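Local atomic coordinates of ornithine carbamoyltransferase, mitochondrial (PDB entry 3SDS), a protein that catalyses the transfer of the carbamoyl group from carbamoyl phosphate to L-ornithine, giving L-citrulline and phosphate in arginine biosynthesis. Residues 35-38 with 39-43. Numbering follows the deposited sequence.
Sequences TEFA and TLVRN
The carbonyl oxygen of Thr-35 accepts two hydrogen bonds from Thr-39. The backbone N of Thr-39 lies 3.1 Å from Thr-35 O, as in a regular helical turn. Thr-39 OG1 donates to Thr-35 O as well, also at 3.1 Å, from above the carbonyl plane. The chi1 of -64° sets this hydroxyl beside its own backbone N, which brings it back over the preceding turn. Arg-42 NH2 adds a weak, long bond to Thr-39 OG1 (3.5 Å). The stronger partner of Arg-42 NH2 is the carbonyl oxygen of Pro-181. The arginine chain bends at chi3 (-66°), and one face of its guanidinium lies over Ala-38, with NH2 3.7 Å from Ala-38 CB. Apart from the Arg-42 to Thr-39 bond, which spans three residues, these are i to i+4 contacts near the start of helix 34-51, in the carbamoyl phosphate-binding domain. The helical backbone bonds continue with Leu-40 N to Glu-36 O, Val-41 N to Phe-37 O and Arg-42 N to Ala-38 O, the last at 2.9 Å. On the buried side, Val-41 CG2 sits over one face of the Phe-37 ring, 4.1 Å from Phe-37 CE2. Phe-37, Leu-40 and Val-41 all pack on Ile-160 of helix 156-169.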
loop_
_atom_site.group_PDB
_atom_site.type_symbol
_atom_site.label_atom_id
_atom_site.label_comp_id
_atom_site.label_asym_id
_atom_site.label_seq_id
_atom_site.Cartn_x
_atom_site.Cartn_y
_atom_site.Cartn_z
ATOM N N THR A 35 36.526 4.149 -0.223
ATOM C CA THR A 35 36.039 5.522 -0.435
ATOM C C THR A 35 34.512 5.614 -0.614
ATOM O O THR A 35 33.847 6.413 0.039
ATOM C CB THR A 35 36.724 6.180 -1.642
ATOM O OG1 THR A 35 38.143 6.226 -1.415
ATOM C CG2 THR A 35 36.199 7.612 -1.877
ATOM N N GLU A 36 33.966 4.796 -1.510
ATOM C CA GLU A 36 32.537 4.753 -1.768
ATOM C C GLU A 36 31.731 4.474 -0.496
ATOM O O GLU A 36 30.613 4.985 -0.354
ATOM C CB GLU A 36 32.206 3.691 -2.831
ATOM C CG GLU A 36 32.495 4.069 -4.287
ATOM C CD GLU A 36 32.385 2.862 -5.239
ATOM O OE1 GLU A 36 32.422 1.702 -4.733
ATOM O OE2 GLU A 36 32.281 3.070 -6.485
ATOM N N PHE A 37 32.280 3.669 0.416
ATOM C CA PHE A 37 31.552 3.304 1.632
ATOM C C PHE A 37 31.551 4.439 2.649
ATOM O O PHE A 37 30.526 4.719 3.287
ATOM C CB PHE A 37 32.108 2.015 2.262
ATOM C CG PHE A 37 31.332 1.546 3.470
ATOM C CD1 PHE A 37 30.173 0.789 3.324
ATOM C CD2 PHE A 37 31.744 1.884 4.754
ATOM C CE1 PHE A 37 29.448 0.375 4.449
ATOM C CE2 PHE A 37 31.027 1.464 5.873
ATOM C CZ PHE A 37 29.885 0.712 5.722
ATOM N N ALA A 38 32.695 5.093 2.813
ATOM C CA ALA A 38 32.754 6.222 3.724
ATOM C C ALA A 38 31.826 7.360 3.261
ATOM O O ALA A 38 31.195 8.032 4.101
ATOM C CB ALA A 38 34.156 6.695 3.900
ATOM N N THR A 39 31.719 7.542 1.939
ATOM C CA THR A 39 30.885 8.592 1.336
ATOM C C THR A 39 29.376 8.376 1.585
ATOM O O THR A 39 28.637 9.335 1.887
ATOM C CB THR A 39 31.197 8.746 -0.176
ATOM O OG1 THR A 39 32.547 9.193 -0.334
ATOM C CG2 THR A 39 30.274 9.750 -0.850
ATOM N N LEU A 40 28.927 7.121 1.480
ATOM C CA LEU A 40 27.531 6.775 1.790
ATOM C C LEU A 40 27.211 7.105 3.257
ATOM O O LEU A 40 26.130 7.628 3.580
ATOM C CB LEU A 40 27.236 5.297 1.479
ATOM C CG LEU A 40 27.214 4.826 0.012
ATOM C CD1 LEU A 40 26.862 3.352 -0.082
ATOM C CD2 LEU A 40 26.230 5.631 -0.818
ATOM N N VAL A 41 28.172 6.828 4.133
ATOM C CA VAL A 41 27.988 7.090 5.539
ATOM C C VAL A 41 27.993 8.603 5.826
ATOM O O VAL A 41 27.093 9.099 6.517
ATOM C CB VAL A 41 28.991 6.262 6.422
ATOM C CG1 VAL A 41 28.914 6.664 7.887
ATOM C CG2 VAL A 41 28.683 4.773 6.303
ATOM N N ARG A 42 28.962 9.347 5.292
ATOM C CA ARG A 42 28.928 10.808 5.488
ATOM C C ARG A 42 27.625 11.434 4.963
ATOM O O ARG A 42 27.013 12.250 5.652
ATOM C CB ARG A 42 30.155 11.506 4.907
ATOM C CG ARG A 42 31.417 11.286 5.745
ATOM C CD ARG A 42 32.655 11.950 5.148
ATOM N NE ARG A 42 33.032 11.350 3.867
ATOM C CZ ARG A 42 34.132 10.636 3.661
ATOM N NH1 ARG A 42 34.991 10.423 4.650
ATOM N NH2 ARG A 42 34.374 10.133 2.455
ATOM N N ASN A 43 27.186 11.019 3.774
ATOM C CA ASN A 43 25.939 11.532 3.206
ATOM C C ASN A 43 24.712 11.309 4.122
ATOM O O ASN A 43 23.912 12.243 4.331
ATOM C CB ASN A 43 25.691 10.998 1.773
ATOM C CG ASN A 43 26.749 11.480 0.750
ATOM O OD1 ASN A 43 27.646 12.286 1.065
ATOM N ND2 ASN A 43 26.655 10.969 -0.474
#